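PDB 3E82: putative oxidoreductase from Klebsiella pneumoniae subsp. pneumoniae MGH 78578, which probably works as an NAD(P)-dependent oxidoreductase of the Gfo/Idh/MocA family, although its substrate has not been established. Local coordinates for residues T7-L12 with D67-V72; V94-P99 with R119-F124; L86-G91 with A112-K117. All coordinates share one frame; numbering follows the deposited sequence.

Contact 1. Residues T7-L12 with D67-V72; sequences TINIAL and DVDLVV
Ile10, Ala11 and Leu12 pair in parallel with Leu70, Val71 and Val72, bringing the first strand of the Rossmann fold beside the fourth at the centre of its parallel sheet. The short strand axes come within 4.8 Å and diverge by 30°, the twist expected of such sheets. Regular bonds run from Ala11 N to Leu70 O and from Val72 N to Ala11 O. At the entry to the pairing, Asn9 O takes two donors, Leu70 N and, at 2.7 Å, Asp69 N. The carboxylate of Asp69 closes this end: with CG beside its own backbone N (chi1 -61°), OD2 uses its anti side to accept from Asn9 N at 2.8 Å.

On one face of the sheet, carrying Ile10, Leu70, Leu12 and Val72, the aliphatic branches pack against one another. Ile10 CG1 runs alongside Leu70 CD2, while Ile10 CG2 reaches Val72 CG2 at 3.6 Å. Leu12 CD1 meets Val72 CG1 at 3.7 Å, and helix 17-28 covers this layer through Ile27 and His23. On the other face Ala11 CB meets Val68 CG2 at 3.6 Å.

The Asn9 amide lies beside the Asp69 carboxylate, their planes 23° apart. Its OD1 accepts from Thr7 OG1, which also bonds Ser4, and from Asn34 of the adjoining strand; ND2 bonds Ser4 O and donates to a water, 2.6 Å away, that in turn donates a hydrogen bond to Asp67 O.

Contact 2. Residues V94-P99 with R119-F124; sequences VVVDKP and RLLSVF
The ring of Phe124 and the carboxylate of Asp97 meet obliquely near the C-terminal ends of two parallel Rossmann strands, their planes 32° apart. Asp97 OD1 comes to 3.4 Å from Phe124 CD2 and to 4.0 Å from CG of the same ring. In both residues the first torsion places CG, and with it the flat group, anti to the backbone N (chi1 -163° in Phe124). Beyond the two segments, Tyr302 meets the Phe124 ring edge-to-face, while His23 meets it with the ring planes about 50° apart and is also the stronger polar partner of Asp97, its NE2 hydrogen-bonded to OD1.

Behind these groups, strands 93-96 and 121-123 are the two arms of a beta-alpha-beta unit whose crossover is helix 104-116. The backbone bonds alternate along the pair: Val94 N to Leu120 O, Ser122 N to Val94 O, Val96 N to Ser122 O and Phe124 N to Val96 O, the last at 2.9 Å.

On the face carrying Val94 and Val96, Leu121 leans across the pair. Its CD1 lies 4.0 Å from Val94 CB and equally far from Val96 CG2, bridging these two valines. The opposite face carries Val95 and Ser122, whose OG is hydrogen-bonded to Tyr302 OH and Val318 O. Farther along, the Lys98 chain bends at its last two torsions, bringing NZ to 3.3 Å from Phe124 O in a weak bond.

The chemistry thus changes along the strands, from aliphatic packing to a polar and aromatic group at their C-terminal ends, the end where Rossmann folds bind their dinucleotide. The bond from His23 NE2 to Asp97 OD1 probably helps fix the carboxylate beside Phe124.

Contact 3. Residues L86-G91 with A112-K117; sequences LALNAG and ALAEEK
Two neighbouring helices of the Rossmann fold, 80-89 and 104-116, meet near their C-terminal ends on the same side of the parallel sheet. Leu88 carries the apolar part of this helix-to-helix contact. Its CG lies anti to the carbonyl carbon (chi1 -71°), which sends the two methyls across to the facing helix: CD1 comes to 3.9 Å from Ala114 CB, and CD2 to 4.0 Å from the same methyl. The small alanine side chain is therefore met by both branches of one leucine, and the two backbones come close here, with the CA atoms of Leu88 and Ala114 6.1 Å apart. Nearer the backbone, Leu88 CB is met by Leu113 CD2 at 3.9 Å. Inward, toward the sheet, Leu88 also packs on Val94, joining the helix pair to the strand beneath it.

Leu113 spreads its two methyls over different neighbours. While CD2 rests against the aliphatic root of Leu88, CD1 approaches the amide of Asn89, whose side chain crosses it at about a right angle. The side of the contact with Asn89 and Lys117 is exposed to solvent, and no hydrogen bond spans the two segments: Asn89 ND2 comes close to carbon atoms, Leu113 CD1 and Lys117 CE.

The helix end itself is shaped by a Schellman motif in which Gly91, with positive phi, is the C-prime residue. Gly91 N bonds to Leu88 O, and Lys92 N reaches back to Ala87 O. The same Leu88 carbonyl is approached by the methylenes of Lys117, just past the end of the facing helix, whose CG stands 3.7 Å away. A bend at chi2 (-57°) then turns the lysine chain along the outer side of the contact, where its CE lies 3.4 Å from Asn89 ND2.

In the fold
The three contacts lie in one Rossmann domain: two within its sheet and one between helices covering it. Contacts 1 and 2 are buried strand pairs, joined where strands 70-73 and 93-96 run side by side and Val71 O probably accepts from Val95 N. Contact 3 lies outside them, a partly exposed helix pair covering one face. Ala87 connects it to both strand pairs, touching Val71 and Val94, while Leu121 packs against Ala114. Segment 112-117 lies in the crossover between the strands of contact 2, while 86-91 precedes both, so the segments alternate along the chain. Main-chain hydrogen bonding dominates within the sheet, whereas the helices meet chiefly through aliphatic packing, with no hydrogen bond between the segments.

Contact 1. Residues T7-L12 with D67-V72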
ATOM      1  N   THR B   7      47.692   7.849   0.357  1.00 28.71           N
ATOM      2  CA  THR B   7      46.327   7.538   0.764  1.00 27.15           C
ATOM      3  C   THR B   7      45.434   8.770   0.735  1.00 26.35           C
ATOM      4  O   THR B   7      45.910   9.910   0.665  1.00 26.69           O
ATOM      5  CB  THR B   7      46.276   6.966   2.197  1.00 28.53           C
ATOM      6  OG1 THR B   7      46.998   7.835   3.079  1.00 30.25           O
ATOM      7  CG2 THR B   7      46.879   5.579   2.251  1.00 28.57           C
ATOM      8  N   ILE B   8      44.128   8.528   0.776  1.00 23.95           N
ATOM      9  CA  ILE B   8      43.155   9.605   0.803  1.00 23.51           C
ATOM     10  C   ILE B   8      42.953   9.844   2.298  1.00 24.30           C
ATOM     11  O   ILE B   8      42.305   9.051   2.993  1.00 22.71           O
ATOM     12  CB  ILE B   8      41.831   9.179   0.111  1.00 22.71           C
ATOM     13  CG1 ILE B   8      42.079   9.013  -1.390  1.00 22.18           C
ATOM     14  CG2 ILE B   8      40.754  10.220   0.336  1.00 20.43           C
ATOM     15  CD1 ILE B   8      40.889   8.468  -2.164  1.00 25.23           C
ATOM     16  N   ASN B   9      43.539  10.927   2.795  1.00 23.23           N
ATOM     17  CA  ASN B   9      43.454  11.239   4.217  1.00 22.78           C
ATOM     18  C   ASN B   9      42.155  11.939   4.600  1.00 21.43           C
ATOM     19  O   ASN B   9      41.824  13.023   4.112  1.00 20.95           O
ATOM     20  CB  ASN B   9      44.699  12.025   4.622  1.00 20.76           C
ATOM     21  CG  ASN B   9      45.979  11.266   4.271  1.00 25.07           C
ATOM     22  OD1 ASN B   9      46.086  10.061   4.532  1.00 24.42           O
ATOM     23  ND2 ASN B   9      46.944  11.958   3.666  1.00 22.71           N
ATOM     24  N   ILE B  10      41.428  11.283   5.496  1.00 21.93           N
ATOM     25  CA  ILE B  10      40.120  11.736   5.941  1.00 21.00           C
ATOM     26  C   ILE B  10      40.023  12.306   7.356  1.00 20.85           C
ATOM     27  O   ILE B  10      40.698  11.862   8.279  1.00 21.24           O
ATOM     28  CB  ILE B  10      39.115  10.559   5.868  1.00 20.90           C
ATOM     29  CG1 ILE B  10      39.054  10.000   4.442  1.00 20.37           C
ATOM     30  CG2 ILE B  10      37.748  11.003   6.349  1.00 19.13           C
ATOM     31  CD1 ILE B  10      38.376   8.633   4.357  1.00 21.43           C
ATOM     32  N   ALA B  11      39.157  13.300   7.499  1.00 20.85           N
ATOM     33  CA  ALA B  11      38.858  13.887   8.794  1.00 20.56           C
ATOM     34  C   ALA B  11      37.375  13.574   8.973  1.00 19.21           C
ATOM     35  O   ALA B  11      36.547  13.990   8.159  1.00 20.24           O
ATOM     36  CB  ALA B  11      39.071  15.389   8.778  1.00 19.18           C
ATOM     37  N   LEU B  12      37.051  12.787   9.993  1.00 19.92           N
ATOM     38  CA  LEU B  12      35.660  12.453  10.294  1.00 19.02           C
ATOM     39  C   LEU B  12      35.190  13.516  11.288  1.00 20.11           C
ATOM     40  O   LEU B  12      35.766  13.657  12.369  1.00 21.20           O
ATOM     41  CB  LEU B  12      35.560  11.059  10.927  1.00 18.37           C
ATOM     42  CG  LEU B  12      34.207  10.698  11.547  1.00 19.46           C
ATOM     43  CD1 LEU B  12      33.105  10.846  10.503  1.00 18.74           C
ATOM     44  CD2 LEU B  12      34.254   9.276  12.103  1.00 18.07           C
ATOM     45  N   ASP B  67      46.515  18.614   5.787  1.00 25.64           N
ATOM     46  CA  ASP B  67      46.745  17.192   5.541  1.00 25.57           C
ATOM     47  C   ASP B  67      45.469  16.410   5.244  1.00 24.94           C
ATOM     48  O   ASP B  67      45.519  15.202   5.007  1.00 23.53           O
ATOM     49  CB  ASP B  67      47.453  16.542   6.729  1.00 26.35           C
ATOM     50  CG  ASP B  67      48.887  17.006   6.881  1.00 29.62           C
ATOM     51  OD1 ASP B  67      49.394  17.686   5.961  1.00 31.01           O
ATOM     52  OD2 ASP B  67      49.507  16.677   7.917  1.00 30.92           O
ATOM     53  N   VAL B  68      44.332  17.099   5.273  1.00 23.68           N
ATOM     54  CA  VAL B  68      43.046  16.468   4.999  1.00 24.46           C
ATOM     55  C   VAL B  68      42.712  16.563   3.505  1.00 23.45           C
ATOM     56  O   VAL B  68      42.856  17.622   2.898  1.00 22.87           O
ATOM     57  CB  VAL B  68      41.908  17.136   5.829  1.00 25.18           C
ATOM     58  CG1 VAL B  68      40.536  16.683   5.320  1.00 24.40           C
ATOM     59  CG2 VAL B  68      42.059  16.775   7.300  1.00 24.88           C
ATOM     60  N   ASP B  69      42.283  15.445   2.924  1.00 22.57           N
ATOM     61  CA  ASP B  69      41.908  15.390   1.510  1.00 22.24           C
ATOM     62  C   ASP B  69      40.392  15.299   1.408  1.00 20.76           C
ATOM     63  O   ASP B  69      39.773  15.903   0.534  1.00 20.47           O
ATOM     64  CB  ASP B  69      42.489  14.141   0.824  1.00 22.32           C
ATOM     65  CG  ASP B  69      44.005  14.099   0.849  1.00 24.35           C
ATOM     66  OD1 ASP B  69      44.638  15.107   0.477  1.00 22.97           O
ATOM     67  OD2 ASP B  69      44.564  13.051   1.226  1.00 22.42           O
ATOM     68  N   LEU B  70      39.803  14.526   2.309  1.00 20.27           N
ATOM     69  CA  LEU B  70      38.365  14.318   2.312  1.00 20.02           C
ATOM     70  C   LEU B  70      37.749  14.496   3.686  1.00 18.30           C
ATOM     71  O   LEU B  70      38.243  13.961   4.676  1.00 21.13           O
ATOM     72  CB  LEU B  70      38.056  12.908   1.800  1.00 20.49           C
ATOM     73  CG  LEU B  70      36.634  12.370   1.982  1.00 17.22           C
ATOM     74  CD1 LEU B  70      35.647  13.211   1.192  1.00 15.35           C
ATOM     75  CD2 LEU B  70      36.595  10.922   1.533  1.00 17.88           C
ATOM     76  N   VAL B  71      36.652  15.238   3.733  1.00 18.48           N
ATOM     77  CA  VAL B  71      35.933  15.485   4.974  1.00 17.74           C
ATOM     78  C   VAL B  71      34.634  14.679   4.989  1.00 18.59           C
ATOM     79  O   VAL B  71      33.870  14.715   4.026  1.00 17.48           O
ATOM     80  CB  VAL B  71      35.593  16.999   5.114  1.00 17.96           C
ATOM     81  CG1 VAL B  71      34.671  17.233   6.300  1.00 16.87           C
ATOM     82  CG2 VAL B  71      36.885  17.806   5.277  1.00 17.06           C
ATOM     83  N   VAL B  72      34.403  13.937   6.071  1.00 17.66           N
ATOM     84  CA  VAL B  72      33.180  13.154   6.234  1.00 17.69           C
ATOM     85  C   VAL B  72      32.404  13.827   7.378  1.00 18.14           C
ATOM     86  O   VAL B  72      32.828  13.801   8.534  1.00 17.48           O
ATOM     87  CB  VAL B  72      33.486  11.671   6.601  1.00 17.52           C
ATOM     88  CG1 VAL B  72      32.192  10.928   6.908  1.00 16.13           C
ATOM     89  CG2 VAL B  72      34.218  10.982   5.450  1.00 19.05           C
TER
HETATM   90  O   HOH W   1      47.134  14.531   3.124  1.00 32.80           O

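Contact 2. Residues V94-P99 with R119-F124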
ATOM      1  N   VAL B  94      34.095  16.369  -0.056  1.00 19.34           N
ATOM      2  CA  VAL B  94      33.146  16.224   1.035  1.00 19.16           C
ATOM      3  C   VAL B  94      32.087  15.142   0.885  1.00 19.99           C
ATOM      4  O   VAL B  94      31.497  14.978  -0.179  1.00 19.96           O
ATOM      5  CB  VAL B  94      32.399  17.557   1.269  1.00 20.89           C
ATOM      6  CG1 VAL B  94      31.460  17.431   2.463  1.00 20.74           C
ATOM      7  CG2 VAL B  94      33.398  18.690   1.467  1.00 21.21           C
ATOM      8  N   VAL B  95      31.869  14.400   1.968  1.00 18.39           N
ATOM      9  CA  VAL B  95      30.826  13.390   2.026  1.00 17.82           C
ATOM     10  C   VAL B  95      29.967  13.855   3.208  1.00 19.05           C
ATOM     11  O   VAL B  95      30.475  14.038   4.316  1.00 18.37           O
ATOM     12  CB  VAL B  95      31.383  11.982   2.318  1.00 18.77           C
ATOM     13  CG1 VAL B  95      30.266  11.082   2.862  1.00 16.49           C
ATOM     14  CG2 VAL B  95      31.964  11.379   1.031  1.00 16.20           C
ATOM     15  N   VAL B  96      28.678  14.068   2.959  1.00 19.05           N
ATOM     16  CA  VAL B  96      27.767  14.535   4.005  1.00 18.52           C
ATOM     17  C   VAL B  96      26.763  13.469   4.411  1.00 19.06           C
ATOM     18  O   VAL B  96      26.052  12.913   3.573  1.00 18.80           O
ATOM     19  CB  VAL B  96      26.972  15.778   3.542  1.00 17.77           C
ATOM     20  CG1 VAL B  96      26.205  16.382   4.725  1.00 17.08           C
ATOM     21  CG2 VAL B  96      27.907  16.784   2.910  1.00 16.76           C
ATOM     22  N   ASP B  97      26.721  13.183   5.703  1.00 19.86           N
ATOM     23  CA  ASP B  97      25.788  12.212   6.251  1.00 20.69           C
ATOM     24  C   ASP B  97      24.388  12.828   6.074  1.00 21.24           C
ATOM     25  O   ASP B  97      24.251  14.050   6.056  1.00 18.27           O
ATOM     26  CB  ASP B  97      26.106  12.016   7.735  1.00 24.19           C
ATOM     27  CG  ASP B  97      25.509  10.759   8.304  1.00 28.41           C
ATOM     28  OD1 ASP B  97      25.852   9.663   7.811  1.00 29.96           O
ATOM     29  OD2 ASP B  97      24.700  10.866   9.251  1.00 30.23           O
ATOM     30  N   LYS B  98      23.353  12.010   5.915  1.00 19.58           N
ATOM     31  CA  LYS B  98      22.017  12.576   5.763  1.00 21.35           C
ATOM     32  C   LYS B  98      21.620  13.321   7.048  1.00 19.96           C
ATOM     33  O   LYS B  98      21.985  12.911   8.148  1.00 19.14           O
ATOM     34  CB  LYS B  98      20.985  11.481   5.454  1.00 22.16           C
ATOM     35  CG  LYS B  98      21.181  10.776   4.104  1.00 23.25           C
ATOM     36  CD  LYS B  98      19.990   9.871   3.776  1.00 24.77           C
ATOM     37  CE  LYS B  98      19.816   8.752   4.791  1.00 22.94           C
ATOM     38  NZ  LYS B  98      20.913   7.758   4.699  1.00 25.63           N
ATOM     39  N   PRO B  99      20.877  14.435   6.922  1.00 20.33           N
ATOM     40  CA  PRO B  99      20.418  15.028   5.667  1.00 19.81           C
ATOM     41  C   PRO B  99      21.481  15.896   5.006  1.00 20.58           C
ATOM     42  O   PRO B  99      22.291  16.538   5.679  1.00 20.23           O
ATOM     43  CB  PRO B  99      19.217  15.855   6.107  1.00 21.90           C
ATOM     44  CG  PRO B  99      19.678  16.380   7.434  1.00 22.23           C
ATOM     45  CD  PRO B  99      20.257  15.120   8.074  1.00 20.68           C
ATOM     46  N   ARG B 119      35.678  20.150  -6.683  1.00 23.22           N
ATOM     47  CA  ARG B 119      35.874  19.123  -5.673  1.00 22.02           C
ATOM     48  C   ARG B 119      34.669  18.181  -5.661  1.00 22.07           C
ATOM     49  O   ARG B 119      33.560  18.587  -6.009  1.00 22.20           O
ATOM     50  CB  ARG B 119      36.059  19.771  -4.296  1.00 27.03           C
ATOM     51  CG  ARG B 119      37.432  20.426  -4.094  1.00 31.71           C
ATOM     52  CD  ARG B 119      38.514  19.377  -3.929  1.00 38.13           C
ATOM     53  NE  ARG B 119      39.857  19.926  -4.068  1.00 45.19           N
ATOM     54  CZ  ARG B 119      40.954  19.178  -4.185  1.00 48.73           C
ATOM     55  NH1 ARG B 119      40.858  17.850  -4.170  1.00 48.96           N
ATOM     56  NH2 ARG B 119      42.144  19.751  -4.350  1.00 51.25           N
ATOM     57  N   LEU B 120      34.886  16.926  -5.278  1.00 19.87           N
ATOM     58  CA  LEU B 120      33.792  15.964  -5.201  1.00 20.43           C
ATOM     59  C   LEU B 120      32.947  16.215  -3.959  1.00 20.04           C
ATOM     60  O   LEU B 120      33.472  16.413  -2.860  1.00 19.26           O
ATOM     61  CB  LEU B 120      34.314  14.519  -5.147  1.00 20.36           C
ATOM     62  CG  LEU B 120      33.238  13.411  -5.036  1.00 22.39           C
ATOM     63  CD1 LEU B 120      33.734  12.142  -5.711  1.00 20.95           C
ATOM     64  CD2 LEU B 120      32.879  13.141  -3.561  1.00 20.63           C
ATOM     65  N   LEU B 121      31.635  16.210  -4.150  1.00 17.93           N
ATOM     66  CA  LEU B 121      30.684  16.383  -3.050  1.00 16.99           C
ATOM     67  C   LEU B 121      29.712  15.224  -3.176  1.00 17.70           C
ATOM     68  O   LEU B 121      29.226  14.944  -4.270  1.00 18.06           O
ATOM     69  CB  LEU B 121      29.908  17.695  -3.187  1.00 13.97           C
ATOM     70  CG  LEU B 121      28.666  17.859  -2.291  1.00 15.18           C
ATOM     71  CD1 LEU B 121      29.045  17.813  -0.827  1.00 14.51           C
ATOM     72  CD2 LEU B 121      27.987  19.174  -2.619  1.00 17.89           C
ATOM     73  N   SER B 122      29.435  14.544  -2.071  1.00 17.44           N
ATOM     74  CA  SER B 122      28.500  13.423  -2.108  1.00 17.63           C
ATOM     75  C   SER B 122      27.693  13.364  -0.815  1.00 18.04           C
ATOM     76  O   SER B 122      28.008  14.061   0.149  1.00 18.45           O
ATOM     77  CB  SER B 122      29.268  12.115  -2.317  1.00 17.38           C
ATOM     78  OG  SER B 122      28.376  11.043  -2.555  1.00 18.00           O
ATOM     79  N   VAL B 123      26.643  12.547  -0.806  1.00 17.88           N
ATOM     80  CA  VAL B 123      25.794  12.395   0.367  1.00 15.91           C
ATOM     81  C   VAL B 123      25.751  10.901   0.682  1.00 16.94           C
ATOM     82  O   VAL B 123      25.711  10.075  -0.230  1.00 17.27           O
ATOM     83  CB  VAL B 123      24.365  12.930   0.101  1.00 16.10           C
ATOM     84  CG1 VAL B 123      23.497  12.741   1.342  1.00 16.67           C
ATOM     85  CG2 VAL B 123      24.429  14.404  -0.291  1.00 16.57           C
ATOM     86  N   PHE B 124      25.743  10.565   1.969  1.00 16.90           N
ATOM     87  CA  PHE B 124      25.772   9.175   2.411  1.00 16.99           C
ATOM     88  C   PHE B 124      24.497   8.358   2.186  1.00 17.12           C
ATOM     89  O   PHE B 124      23.840   7.947   3.140  1.00 18.09           O
ATOM     90  CB  PHE B 124      26.184   9.122   3.896  1.00 17.30           C
ATOM     91  CG  PHE B 124      26.644   7.757   4.376  1.00 18.29           C
ATOM     92  CD1 PHE B 124      27.679   7.074   3.726  1.00 19.21           C
ATOM     93  CD2 PHE B 124      26.077   7.181   5.508  1.00 18.01           C
ATOM     94  CE1 PHE B 124      28.140   5.832   4.208  1.00 19.00           C
ATOM     95  CE2 PHE B 124      26.529   5.941   5.997  1.00 19.95           C
ATOM     96  CZ  PHE B 124      27.558   5.268   5.350  1.00 18.15           C
TER

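Contact 3. Residues L86-G91 with A112-K117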
ATOM      1  N   LEU B  86      32.228  25.154   4.340  1.00 25.73           N
ATOM      2  CA  LEU B  86      33.577  25.476   4.781  1.00 25.47           C
ATOM      3  C   LEU B  86      34.596  24.517   4.171  1.00 24.85           C
ATOM      4  O   LEU B  86      35.656  24.933   3.708  1.00 23.72           O
ATOM      5  CB  LEU B  86      33.660  25.400   6.305  1.00 26.63           C
ATOM      6  CG  LEU B  86      34.954  25.950   6.903  1.00 27.90           C
ATOM      7  CD1 LEU B  86      35.041  27.446   6.615  1.00 29.91           C
ATOM      8  CD2 LEU B  86      34.983  25.698   8.395  1.00 28.93           C
ATOM      9  N   ALA B  87      34.270  23.228   4.179  1.00 22.08           N
ATOM     10  CA  ALA B  87      35.159  22.215   3.621  1.00 22.25           C
ATOM     11  C   ALA B  87      35.440  22.472   2.142  1.00 21.77           C
ATOM     12  O   ALA B  87      36.596  22.459   1.711  1.00 21.95           O
ATOM     13  CB  ALA B  87      34.547  20.826   3.806  1.00 19.76           C
ATOM     14  N   LEU B  88      34.378  22.697   1.371  1.00 22.02           N
ATOM     15  CA  LEU B  88      34.507  22.959  -0.060  1.00 22.40           C
ATOM     16  C   LEU B  88      35.347  24.205  -0.329  1.00 23.84           C
ATOM     17  O   LEU B  88      36.248  24.182  -1.170  1.00 24.99           O
ATOM     18  CB  LEU B  88      33.126  23.114  -0.704  1.00 19.97           C
ATOM     19  CG  LEU B  88      32.306  21.822  -0.827  1.00 21.33           C
ATOM     20  CD1 LEU B  88      30.943  22.142  -1.447  1.00 19.60           C
ATOM     21  CD2 LEU B  88      33.058  20.808  -1.695  1.00 19.33           C
ATOM     22  N   ASN B  89      35.050  25.290   0.379  1.00 24.01           N
ATOM     23  CA  ASN B  89      35.808  26.528   0.214  1.00 26.11           C
ATOM     24  C   ASN B  89      37.275  26.319   0.604  1.00 26.62           C
ATOM     25  O   ASN B  89      38.156  27.057   0.161  1.00 27.87           O
ATOM     26  CB  ASN B  89      35.169  27.647   1.052  1.00 25.26           C
ATOM     27  CG  ASN B  89      34.025  28.343   0.323  1.00 25.56           C
ATOM     28  OD1 ASN B  89      33.023  28.733   0.927  1.00 27.69           O
ATOM     29  ND2 ASN B  89      34.178  28.514  -0.984  1.00 27.14           N
ATOM     30  N   ALA B  90      37.534  25.298   1.417  1.00 26.99           N
ATOM     31  CA  ALA B  90      38.890  24.979   1.855  1.00 27.46           C
ATOM     32  C   ALA B  90      39.564  24.011   0.885  1.00 27.87           C
ATOM     33  O   ALA B  90      40.648  23.493   1.162  1.00 27.62           O
ATOM     34  CB  ALA B  90      38.860  24.368   3.253  1.00 27.60           C
ATOM     35  N   GLY B  91      38.916  23.766  -0.251  1.00 28.20           N
ATOM     36  CA  GLY B  91      39.475  22.859  -1.234  1.00 26.16           C
ATOM     37  C   GLY B  91      39.440  21.386  -0.857  1.00 25.94           C
ATOM     38  O   GLY B  91      40.245  20.605  -1.363  1.00 26.54           O
ATOM     39  N   ALA B 112      26.566  23.764  -6.651  1.00 19.45           N
ATOM     40  CA  ALA B 112      27.229  24.776  -7.469  1.00 20.56           C
ATOM     41  C   ALA B 112      28.633  25.065  -6.949  1.00 21.38           C
ATOM     42  O   ALA B 112      29.575  25.210  -7.727  1.00 22.22           O
ATOM     43  CB  ALA B 112      26.407  26.056  -7.476  1.00 20.91           C
ATOM     44  N   LEU B 113      28.765  25.144  -5.627  1.00 22.10           N
ATOM     45  CA  LEU B 113      30.051  25.426  -5.003  1.00 22.22           C
ATOM     46  C   LEU B 113      31.078  24.333  -5.276  1.00 23.44           C
ATOM     47  O   LEU B 113      32.219  24.625  -5.640  1.00 21.65           O
ATOM     48  CB  LEU B 113      29.874  25.612  -3.491  1.00 23.30           C
ATOM     49  CG  LEU B 113      31.123  26.005  -2.686  1.00 25.04           C
ATOM     50  CD1 LEU B 113      31.683  27.332  -3.211  1.00 24.49           C
ATOM     51  CD2 LEU B 113      30.767  26.127  -1.212  1.00 22.00           C
ATOM     52  N   ALA B 114      30.682  23.075  -5.104  1.00 22.79           N
ATOM     53  CA  ALA B 114      31.601  21.964  -5.335  1.00 23.13           C
ATOM     54  C   ALA B 114      32.080  21.980  -6.784  1.00 23.95           C
ATOM     55  O   ALA B 114      33.237  21.676  -7.069  1.00 23.48           O
ATOM     56  CB  ALA B 114      30.913  20.628  -5.018  1.00 23.81           C
ATOM     57  N   GLU B 115      31.188  22.334  -7.702  1.00 26.20           N
ATOM     58  CA  GLU B 115      31.559  22.382  -9.108  1.00 28.98           C
ATOM     59  C   GLU B 115      32.496  23.555  -9.363  1.00 28.91           C
ATOM     60  O   GLU B 115      33.426  23.451 -10.157  1.00 29.64           O
ATOM     61  CB  GLU B 115      30.308  22.473  -9.982  1.00 31.44           C
ATOM     62  CG  GLU B 115      29.357  21.305  -9.736  1.00 37.57           C
ATOM     63  CD  GLU B 115      28.243  21.204 -10.758  1.00 41.10           C
ATOM     64  OE1 GLU B 115      27.812  22.256 -11.276  1.00 43.50           O
ATOM     65  OE2 GLU B 115      27.787  20.069 -11.030  1.00 43.41           O
ATOM     66  N   GLU B 116      32.262  24.670  -8.679  1.00 29.21           N
ATOM     67  CA  GLU B 116      33.126  25.833  -8.844  1.00 30.11           C
ATOM     68  C   GLU B 116      34.515  25.530  -8.288  1.00 28.79           C
ATOM     69  O   GLU B 116      35.526  25.874  -8.896  1.00 28.53           O
ATOM     70  CB  GLU B 116      32.528  27.044  -8.128  1.00 32.83           C
ATOM     71  CG  GLU B 116      33.518  28.176  -7.866  1.00 40.00           C
ATOM     72  CD  GLU B 116      32.852  29.411  -7.275  1.00 43.48           C
ATOM     73  OE1 GLU B 116      32.077  29.271  -6.302  1.00 44.05           O
ATOM     74  OE2 GLU B 116      33.110  30.523  -7.784  1.00 45.38           O
ATOM     75  N   LYS B 117      34.558  24.873  -7.136  1.00 26.37           N
ATOM     76  CA  LYS B 117      35.826  24.535  -6.500  1.00 27.13           C
ATOM     77  C   LYS B 117      36.430  23.249  -7.055  1.00 26.18           C
ATOM     78  O   LYS B 117      37.483  22.799  -6.603  1.00 25.23           O
ATOM     79  CB  LYS B 117      35.635  24.416  -4.983  1.00 27.56           C
ATOM     80  CG  LYS B 117      35.093  25.687  -4.336  1.00 30.91           C
ATOM     81  CD  LYS B 117      35.995  26.892  -4.613  1.00 33.88           C
ATOM     82  CE  LYS B 117      35.350  28.188  -4.126  1.00 37.12           C
ATOM     83  NZ  LYS B 117      36.148  29.407  -4.495  1.00 40.63           N
TER